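Long-range contacts in secreted protein (Streptomyces lividans TK24, PDB 5LXZ), which binds copper and probably acts as a metalloradical oxidase of the galactose oxidase-like AA5 family: residues A[24-29]-A[41-46]; A[113-118]-A[171-176]; A[345-350]-A[376-381]; A[530-535]-A[561-566]. The protein carries 1 engineered substitution. All coordinates share one frame; numbering follows the deposited sequence.

Contact 1: residues A[24-29]-A[41-46]; sequences YRQNTI and MVAGSG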
# COMPACT_ATOMS: atom_id res chain seq x y z
N TYR A 24 3.80 -9.35 23.30
CA TYR A 24 2.89 -8.75 22.30
C TYR A 24 3.62 -8.25 21.09
O TYR A 24 2.95 -7.76 20.13
CB TYR A 24 2.07 -7.61 22.90
CG TYR A 24 1.16 -8.08 23.98
CD1 TYR A 24 0.04 -8.84 23.67
CD2 TYR A 24 1.43 -7.82 25.30
CE1 TYR A 24 -0.81 -9.30 24.67
CE2 TYR A 24 0.59 -8.26 26.31
CZ TYR A 24 -0.53 -8.99 25.99
OH TYR A 24 -1.36 -9.47 26.99
N ARG A 25 4.93 -8.34 21.06
CA ARG A 25 5.65 -7.83 19.88
C ARG A 25 5.34 -8.68 18.65
O ARG A 25 5.03 -9.86 18.73
CB ARG A 25 7.14 -7.77 20.12
CG ARG A 25 7.46 -6.73 21.15
CD ARG A 25 8.95 -6.64 21.41
NE ARG A 25 9.15 -5.93 22.67
CZ ARG A 25 10.33 -5.74 23.27
NH1 ARG A 25 11.45 -6.20 22.72
NH2 ARG A 25 10.38 -5.07 24.41
N GLN A 26 5.41 -8.05 17.48
CA GLN A 26 5.26 -8.72 16.22
C GLN A 26 5.85 -7.84 15.17
O GLN A 26 6.25 -6.70 15.45
CB GLN A 26 3.77 -9.00 15.91
CG GLN A 26 3.01 -7.71 15.78
CD GLN A 26 1.55 -7.89 15.37
OE1 GLN A 26 0.93 -8.93 15.63
NE2 GLN A 26 1.00 -6.86 14.75
N ASN A 27 5.87 -8.34 13.95
CA ASN A 27 6.34 -7.57 12.80
C ASN A 27 5.14 -6.95 12.10
O ASN A 27 4.64 -7.51 11.13
CB ASN A 27 7.11 -8.44 11.83
CG ASN A 27 8.36 -9.07 12.43
OD1 ASN A 27 8.78 -8.73 13.54
ND2 ASN A 27 8.98 -9.94 11.67
N THR A 28 4.68 -5.81 12.60
CA THR A 28 3.50 -5.18 12.01
C THR A 28 3.82 -4.66 10.61
O THR A 28 4.70 -3.82 10.43
CB THR A 28 3.00 -4.00 12.88
OG1 THR A 28 2.75 -4.48 14.20
CG2 THR A 28 1.73 -3.40 12.28
N ILE A 29 3.05 -5.11 9.65
CA ILE A 29 3.21 -4.73 8.24
C ILE A 29 1.98 -3.98 7.70
O ILE A 29 2.09 -3.24 6.73
CB ILE A 29 3.56 -5.96 7.37
CG1 ILE A 29 4.93 -6.49 7.84
CG2 ILE A 29 3.59 -5.65 5.89
CD1 ILE A 29 5.25 -7.85 7.30
N MET A 41 -3.38 -4.00 14.06
CA MET A 41 -2.00 -4.13 13.61
C MET A 41 -1.80 -5.55 13.13
O MET A 41 -1.88 -6.51 13.94
CB MET A 41 -1.07 -3.79 14.77
CG MET A 41 -1.31 -2.38 15.30
SD MET A 41 -0.41 -2.00 16.81
CE MET A 41 1.20 -1.77 16.06
N VAL A 42 -1.52 -5.73 11.85
CA VAL A 42 -1.48 -7.04 11.25
C VAL A 42 -0.05 -7.38 10.83
O VAL A 42 0.59 -6.64 10.10
CB VAL A 42 -2.41 -7.18 10.04
CG1 VAL A 42 -2.43 -8.61 9.55
CG2 VAL A 42 -3.82 -6.72 10.38
N ALA A 43 0.42 -8.50 11.36
CA ALA A 43 1.68 -9.05 10.97
C ALA A 43 1.53 -10.22 10.03
O ALA A 43 2.36 -10.41 9.17
CB ALA A 43 2.45 -9.49 12.21
N GLY A 44 0.51 -11.05 10.22
CA GLY A 44 0.53 -12.35 9.57
C GLY A 44 1.77 -13.09 10.06
O GLY A 44 2.08 -13.01 11.25
N SER A 45 2.47 -13.75 9.16
CA SER A 45 3.73 -14.39 9.52
C SER A 45 4.88 -13.39 9.64
O SER A 45 5.97 -13.75 10.06
CB SER A 45 4.08 -15.49 8.54
OG SER A 45 4.19 -14.95 7.23
N GLY A 46 4.65 -12.13 9.28
CA GLY A 46 5.58 -11.07 9.62
C GLY A 46 6.81 -11.03 8.73
O GLY A 46 7.85 -10.48 9.14

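Contact 2: residues A[113-118]-A[171-176]; sequences LMVVHN and LGRIYV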
# COMPACT_ATOMS: atom_id res chain seq x y z
N LEU A 113 12.97 -17.54 -9.72
CA LEU A 113 12.21 -18.57 -10.42
C LEU A 113 11.78 -18.16 -11.81
O LEU A 113 11.26 -17.07 -12.02
CB LEU A 113 11.01 -19.06 -9.61
CG LEU A 113 11.40 -19.72 -8.29
CD1 LEU A 113 10.14 -20.08 -7.53
CD2 LEU A 113 12.29 -20.93 -8.48
N MET A 114 12.07 -19.02 -12.78
CA MET A 114 11.54 -18.92 -14.12
C MET A 114 10.35 -19.85 -14.26
O MET A 114 10.44 -21.05 -13.91
CB MET A 114 12.62 -19.36 -15.11
CG MET A 114 12.28 -19.24 -16.58
SD MET A 114 12.12 -17.54 -17.13
CE MET A 114 13.74 -16.88 -16.77
N VAL A 115 9.22 -19.33 -14.74
CA VAL A 115 8.06 -20.17 -15.02
C VAL A 115 8.12 -20.49 -16.49
O VAL A 115 7.88 -19.64 -17.33
CB VAL A 115 6.75 -19.48 -14.66
CG1 VAL A 115 5.56 -20.40 -15.00
CG2 VAL A 115 6.79 -19.09 -13.21
N VAL A 116 8.43 -21.74 -16.83
CA VAL A 116 8.52 -22.12 -18.22
C VAL A 116 7.14 -22.56 -18.67
O VAL A 116 6.47 -23.33 -17.97
CB VAL A 116 9.56 -23.23 -18.45
CG1 VAL A 116 9.72 -23.54 -19.93
CG2 VAL A 116 10.90 -22.92 -17.76
N HIS A 117 6.75 -22.07 -19.83
CA HIS A 117 5.47 -22.32 -20.47
C HIS A 117 5.67 -23.27 -21.64
O HIS A 117 6.58 -23.09 -22.41
CB HIS A 117 4.89 -21.02 -21.02
CG HIS A 117 4.33 -20.12 -19.98
ND1 HIS A 117 5.10 -19.60 -18.96
CD2 HIS A 117 3.09 -19.62 -19.81
CE1 HIS A 117 4.35 -18.83 -18.20
NE2 HIS A 117 3.14 -18.81 -18.69
N ASN A 118 4.82 -24.30 -21.73
CA ASN A 118 4.81 -25.21 -22.87
C ASN A 118 3.42 -25.17 -23.48
O ASN A 118 2.45 -25.62 -22.85
CB ASN A 118 5.17 -26.61 -22.40
CG ASN A 118 5.07 -27.64 -23.51
OD1 ASN A 118 5.06 -27.32 -24.70
ND2 ASN A 118 5.04 -28.92 -23.11
N LEU A 171 3.15 -25.71 -17.23
CA LEU A 171 3.97 -24.77 -16.44
C LEU A 171 4.96 -25.54 -15.63
O LEU A 171 4.58 -26.49 -14.91
CB LEU A 171 3.08 -23.92 -15.54
CG LEU A 171 2.00 -23.05 -16.18
CD1 LEU A 171 1.17 -22.32 -15.14
CD2 LEU A 171 2.56 -22.06 -17.18
N GLY A 172 6.22 -25.18 -15.73
CA GLY A 172 7.29 -25.76 -14.96
C GLY A 172 8.17 -24.67 -14.39
O GLY A 172 8.74 -23.90 -15.14
N ARG A 173 8.31 -24.64 -13.07
CA ARG A 173 9.18 -23.67 -12.41
C ARG A 173 10.58 -24.18 -12.22
O ARG A 173 10.78 -25.32 -11.81
CB ARG A 173 8.59 -23.28 -11.06
CG ARG A 173 7.20 -22.71 -11.22
CD ARG A 173 6.67 -21.99 -10.02
NE ARG A 173 7.09 -22.58 -8.76
CZ ARG A 173 7.03 -21.98 -7.57
NH1 ARG A 173 6.51 -20.74 -7.43
NH2 ARG A 173 7.46 -22.64 -6.50
N ILE A 174 11.56 -23.32 -12.46
CA ILE A 174 12.96 -23.65 -12.28
C ILE A 174 13.77 -22.43 -11.84
O ILE A 174 13.60 -21.32 -12.37
CB ILE A 174 13.51 -24.28 -13.57
CG1 ILE A 174 14.89 -24.88 -13.35
CG2 ILE A 174 13.52 -23.30 -14.74
CD1 ILE A 174 14.85 -26.10 -12.43
N TYR A 175 14.67 -22.63 -10.88
CA TYR A 175 15.57 -21.58 -10.47
C TYR A 175 16.56 -21.30 -11.60
O TYR A 175 17.17 -22.24 -12.16
CB TYR A 175 16.28 -21.94 -9.15
CG TYR A 175 17.30 -20.94 -8.74
CD1 TYR A 175 16.92 -19.71 -8.15
CD2 TYR A 175 18.66 -21.14 -8.96
CE1 TYR A 175 17.84 -18.77 -7.78
CE2 TYR A 175 19.60 -20.18 -8.59
CZ TYR A 175 19.20 -19.00 -8.01
OH TYR A 175 20.10 -18.06 -7.68
N VAL A 176 16.75 -20.03 -11.90
CA VAL A 176 17.75 -19.57 -12.83
C VAL A 176 18.63 -18.52 -12.19
O VAL A 176 18.22 -17.84 -11.25
CB VAL A 176 17.16 -19.07 -14.16
CG1 VAL A 176 16.35 -20.17 -14.81
CG2 VAL A 176 16.33 -17.81 -13.96

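Contact 3: residues A[345-350]-A[376-381]; sequences DANMLE and SKLSSE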
# COMPACT_ATOMS: atom_id res chain seq x y z
N ASP A 345 10.24 11.75 -12.77
CA ASP A 345 10.71 10.49 -12.13
C ASP A 345 9.68 9.40 -12.34
O ASP A 345 9.33 8.67 -11.41
CB ASP A 345 11.09 10.68 -10.65
CG ASP A 345 12.31 11.58 -10.48
OD1 ASP A 345 13.06 11.68 -11.48
OD2 ASP A 345 12.51 12.09 -9.38
N ALA A 346 9.18 9.29 -13.58
CA ALA A 346 8.19 8.26 -13.90
C ALA A 346 8.80 6.86 -13.85
O ALA A 346 8.08 5.86 -13.76
CB ALA A 346 7.58 8.55 -15.24
N ASN A 347 10.13 6.80 -13.85
CA ASN A 347 10.90 5.61 -13.64
C ASN A 347 11.18 5.27 -12.18
O ASN A 347 11.91 4.32 -11.88
CB ASN A 347 12.21 5.71 -14.43
CG ASN A 347 13.09 6.88 -14.00
OD1 ASN A 347 12.64 7.88 -13.48
ND2 ASN A 347 14.39 6.71 -14.21
N MET A 348 10.60 6.07 -11.26
CA MET A 348 10.81 5.93 -9.80
C MET A 348 9.48 6.03 -9.10
O MET A 348 9.32 6.86 -8.20
CB MET A 348 11.77 6.98 -9.26
CG MET A 348 13.07 6.98 -10.02
SD MET A 348 14.22 8.14 -9.22
CE MET A 348 15.21 8.68 -10.59
N LEU A 349 8.52 5.20 -9.54
CA LEU A 349 7.20 5.19 -8.92
C LEU A 349 6.99 3.99 -8.01
O LEU A 349 6.07 4.03 -7.17
CB LEU A 349 6.14 5.20 -10.01
CG LEU A 349 6.02 6.53 -10.74
CD1 LEU A 349 5.09 6.39 -11.96
CD2 LEU A 349 5.46 7.57 -9.77
N GLU A 350 7.82 2.95 -8.10
CA GLU A 350 7.71 1.87 -7.13
C GLU A 350 8.08 2.37 -5.76
O GLU A 350 9.09 3.06 -5.58
CB GLU A 350 8.64 0.71 -7.51
CG GLU A 350 8.13 -0.05 -8.75
CD GLU A 350 8.82 -1.38 -9.02
OE1 GLU A 350 9.58 -1.88 -8.14
OE2 GLU A 350 8.58 -1.95 -10.12
N SER A 376 16.60 -1.51 -7.83
CA SER A 376 17.33 -0.37 -8.33
C SER A 376 17.86 0.53 -7.24
O SER A 376 17.22 0.74 -6.17
CB SER A 376 16.39 0.45 -9.19
OG SER A 376 16.94 1.66 -9.68
N LYS A 377 19.03 1.13 -7.52
CA LYS A 377 19.58 2.19 -6.67
C LYS A 377 18.96 3.55 -6.88
O LYS A 377 19.26 4.49 -6.14
CB LYS A 377 21.10 2.30 -6.87
CG LYS A 377 21.83 1.10 -6.41
CD LYS A 377 23.31 1.38 -6.14
CE LYS A 377 23.86 0.30 -5.24
NZ LYS A 377 23.22 0.34 -3.90
N LEU A 378 18.15 3.73 -7.92
CA LEU A 378 17.53 5.01 -8.14
C LEU A 378 16.50 5.30 -7.05
O LEU A 378 15.74 4.43 -6.67
CB LEU A 378 16.81 5.02 -9.49
CG LEU A 378 17.62 4.80 -10.77
CD1 LEU A 378 16.65 4.75 -11.96
CD2 LEU A 378 18.59 5.96 -10.91
N SER A 379 16.45 6.54 -6.60
CA SER A 379 15.39 7.03 -5.71
C SER A 379 15.09 8.48 -5.97
O SER A 379 15.97 9.26 -6.36
CB SER A 379 15.68 6.72 -4.25
OG SER A 379 16.80 7.46 -3.79
N SER A 380 13.81 8.87 -5.80
CA SER A 380 13.30 10.18 -6.16
C SER A 380 13.17 11.09 -4.95
O SER A 380 12.65 10.68 -3.91
CB SER A 380 11.91 10.05 -6.78
OG SER A 380 11.40 11.30 -7.14
N GLU A 381 13.62 12.33 -5.07
CA GLU A 381 13.36 13.33 -4.07
C GLU A 381 12.12 14.19 -4.39
O GLU A 381 11.82 15.14 -3.67
CB GLU A 381 14.60 14.23 -3.86
CG GLU A 381 14.88 15.12 -5.03
CD GLU A 381 16.21 15.87 -4.87
OE1 GLU A 381 17.19 15.29 -4.36
OE2 GLU A 381 16.18 17.04 -5.24
O HOH W 1 14.50 13.10 -7.84

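Contact 4: residues A[530-535]-A[561-566]; sequences RAASTV and FKADGD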
# COMPACT_ATOMS: atom_id res chain seq x y z
N ARG A 530 -17.70 24.34 23.71
CA ARG A 530 -17.56 25.64 24.38
C ARG A 530 -16.73 26.62 23.53
O ARG A 530 -16.99 27.83 23.53
CB ARG A 530 -16.95 25.46 25.77
CG ARG A 530 -17.90 24.74 26.73
CD ARG A 530 -17.26 24.56 28.10
NE ARG A 530 -16.10 23.67 28.06
CZ ARG A 530 -16.13 22.34 28.11
NH1 ARG A 530 -17.28 21.67 28.21
NH2 ARG A 530 -14.99 21.65 28.06
N ALA A 531 -15.78 26.09 22.76
CA ALA A 531 -14.98 26.87 21.83
C ALA A 531 -15.57 26.97 20.42
O ALA A 531 -14.84 27.26 19.47
CB ALA A 531 -13.59 26.24 21.76
N ALA A 532 -16.87 26.76 20.26
CA ALA A 532 -17.47 26.77 18.93
C ALA A 532 -17.18 28.02 18.12
O ALA A 532 -16.90 27.94 16.94
CB ALA A 532 -18.98 26.51 18.99
N SER A 533 -17.21 29.20 18.76
CA SER A 533 -16.97 30.43 18.02
C SER A 533 -15.52 30.64 17.54
O SER A 533 -15.27 31.50 16.70
CB SER A 533 -17.42 31.65 18.83
OG SER A 533 -16.60 31.80 19.96
N THR A 534 -14.59 29.81 18.02
CA THR A 534 -13.22 29.83 17.57
C THR A 534 -12.95 28.90 16.37
O THR A 534 -11.87 28.93 15.82
CB THR A 534 -12.25 29.43 18.69
OG1 THR A 534 -12.34 28.03 18.97
CG2 THR A 534 -12.56 30.26 19.98
N VAL A 535 -13.93 28.09 16.00
CA VAL A 535 -13.68 27.06 14.97
C VAL A 535 -13.55 27.74 13.62
O VAL A 535 -14.39 28.56 13.23
CB VAL A 535 -14.81 26.01 14.99
CG1 VAL A 535 -14.70 25.06 13.80
CG2 VAL A 535 -14.76 25.23 16.28
N PHE A 561 -19.98 24.63 8.26
CA PHE A 561 -20.43 24.63 9.65
C PHE A 561 -20.95 26.01 10.06
O PHE A 561 -20.62 27.00 9.44
CB PHE A 561 -19.30 24.26 10.59
CG PHE A 561 -18.17 25.24 10.61
CD1 PHE A 561 -17.11 25.13 9.73
CD2 PHE A 561 -18.14 26.26 11.55
CE1 PHE A 561 -16.05 26.03 9.78
CE2 PHE A 561 -17.09 27.16 11.59
CZ PHE A 561 -16.05 27.05 10.70
N LYS A 562 -21.72 25.98 11.12
CA LYS A 562 -22.18 27.23 11.77
C LYS A 562 -22.04 27.07 13.28
O LYS A 562 -22.38 26.06 13.85
CB LYS A 562 -23.62 27.53 11.38
CG LYS A 562 -23.77 28.21 10.03
N ALA A 563 -21.58 28.11 13.96
CA ALA A 563 -21.47 28.10 15.42
C ALA A 563 -22.53 29.04 15.96
O ALA A 563 -22.77 30.10 15.38
CB ALA A 563 -20.10 28.60 15.83
N ASP A 564 -23.16 28.63 17.04
CA ASP A 564 -24.10 29.47 17.79
C ASP A 564 -23.96 29.13 19.26
O ASP A 564 -24.38 28.07 19.71
CB ASP A 564 -25.49 29.20 17.27
CG ASP A 564 -26.53 30.10 17.88
OD1 ASP A 564 -26.18 31.13 18.49
OD2 ASP A 564 -27.72 29.76 17.73
N GLY A 565 -23.34 30.02 20.03
CA GLY A 565 -23.12 29.72 21.44
C GLY A 565 -22.17 28.54 21.54
O GLY A 565 -21.11 28.56 20.91
N ASP A 566 -22.55 27.52 22.29
CA ASP A 566 -21.69 26.35 22.46
C ASP A 566 -22.09 25.21 21.49
O ASP A 566 -21.71 24.07 21.73
CB ASP A 566 -21.69 25.88 23.93
CG ASP A 566 -23.03 25.31 24.40
OD1 ASP A 566 -24.06 25.49 23.72
OD2 ASP A 566 -23.05 24.65 25.50
O HOH W 2 -18.41 29.41 21.36

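Contact 1: residues A[24-29]-A[41-46]
Q26 reaches over to the strand backbone with its carboxamide, whose NE2 uses both N-H groups. One goes to M41 O (NE2 to O 3.0 Å, 166° at the hydrogen), the other within its own segment to T28 OG1. Both acceptors lie in the amide plane, so the two bonds fix the rotation of the group. M41 O is met from above its carbonyl plane, away from the lone pairs. The Q26 side chain runs along the A43 methyl, nearest at CD, 3.7 Å from A43 CB. Q26 gets there by placing CG between the backbone N and the carbonyl carbon (chi1 63°) and then extending. T28 and M41 cross obliquely: the bent methionine brings CE to 3.6 Å from T28 OG1, while T28 CG2 rests on M41 CB at 3.8 Å. At the turn A43–G46, N27 ND2 makes an almost straight bond to G46 O (2.8 Å, 176°), and N27 OD1 is held by Q494. I29 N donates to V42 O at 2.9 Å, and I29 CD1 packs on G46 C at 3.8 Å. The I29 side chain also touches the copper ligand H461. Strand 39-44 lies between strands 30-33 and 58-62, where A43 and G44 together pair with D58 in a classic beta bulge; beyond strand 30-33 runs strand 545-547, just before the copper ligand H548.

Contact 2: residues A[113-118]-A[171-176]
L171 lays its CD2 methyl over the centre of the H117 imidazole, 3.6 Å from the ring centroid and 10° off the normal, a CH-pi contact made by side chains that run side by side. The imidazole is fixed from its edge as well: ND1 donates to V115 O at 3.2 Å, with the acceptor in the ring plane although the donor stands above the carbonyl plane. Y207 stacks with the same ring. Further along this side of the sheet, L113 CD1 sits over the middle of the R173 guanidinium, 3.6 Å from CZ. The methyl covers a face and leaves the in-plane N-H directions to other partners, and R173 NH1 pairs with D219 and bonds to I268 O. The R173 chain turns at chi3 (-36°), which swings the guanidinium to L113. V115 lies between these two overlaps, CG1 towards L171 and CG2 towards R173. M114, V116 and I174 point to the other side. There V116 CG2 and I174 CG2 point the same way at 4.0 Å, and M114 CB meets V176 CG1 at 3.8 Å; F133 adds to this apolar layer. The backbones pair through two hydrogen-bonded pairs, M114 with I174 (M114 N to I174 O 2.8 Å) and V116 with G172, and the strand directions differ by 149°. This is regular, twisted antiparallel beta structure, with polar, aromatic and aliphatic groups mixed on one face and apolar ones on the other, in the GlxA beta barrel domain.

Contact 3: residues A[345-350]-A[376-381]
D345 and S380 supply the direct polar link: S380 OG donates to D345 OD2 at 2.6 Å, meeting the oxygen on its anti side and 17° out of the carboxylate plane. With its hydroxyl anti to the backbone N (chi1 -180°), S380 turns OG to the aspartate, and the same oxygen is bonded to K382 N. A water adds a second bridge, donating to D345 OD2 (2.7 Å) and accepting from E381 N (3.0 Å), so OD2 receives two hydrogen bonds and couples the carboxylate to the opposing backbone. The apolar part belongs to M348. Its extended chain carries SD over the S379–S380 peptide, 3.4 Å from S379 C and 3.5 Å from S380 N. M348 crosses L378 at about a right angle, with SD 4.1 Å from L378 CB, and at the exposed margin N347 ND2 lies 3.7 Å from L378 CD1. Hydrogen bonds to the main chain shape each loop separately. A type I turn from D345 to M348 is closed by M348 N to D345 O (2.9 Å), and the R384 guanidinium donates to both D345 O and M348 O; in the partner, the side-chain oxygen S376 OG accepts from L378 N in an ST turn. The contact is on the surface of the propeller: 345-350 leads from strand 337-339 of one four-stranded sheet into strand 353-356 of the next, while 376-381 joins the middle strands 364-368 and 383-387 of that second sheet.

Contact 4: residues A[530-535]-A[561-566]
The F561 ring carries V535 CG1 over one face, 3.8 Å above the plane and displaced toward the rim; the methyl lies 4.1 Å from the centroid, 21° off the normal, a CH-pi contact. The same valine also brings its carbonyl to the ring, V535 O standing 3.4 Å from F561 CZ. With chi1 at 64°, the F561 ring sits above its own main chain, flanked by N and C, and stands against V535, while V588 packs on the valine from the neighbouring strand. Here, in the galactose oxidase-like Early set domain, strand 556-564 turns back into strand 567-571, and a short 3-10 turn ending at T534 lies across the end of that hairpin. Alanines make the close fit: A563 CB is 3.5 Å from A532 O, while A532 CB is 3.5 Å from G565 O. A water links the two segments, donating to R530 O and G565 O (2.9 Å to the latter) and accepting from S533 N. A531 O takes bonds from both T534 N and T534 OG1, which stiffens the 3-10 turn, and D511 accepts from the backbone N of R530 and A531.

How the contacts relate
Contact 1 is the buried one: its carboxamides bond directly to backbone carbonyls, and its I29 end approaches a copper site. Contact 3 lies on the surface and relies on a short carboxylate–hydroxyl bond, a water and a methionine laid over a peptide. Both belong to the propeller, with centres about 28 Å apart. Contacts 2 and 4 are partly buried in different domains, on opposite sides of the chain's centre and about 66 Å apart between centres. Only contact 2 pairs two strands by regular backbone bonds; contact 4 has no direct hydrogen bond between its segments. A methyl over an aromatic face recurs in contacts 2 and 4, while a bridging water appears in contacts 3 and 4.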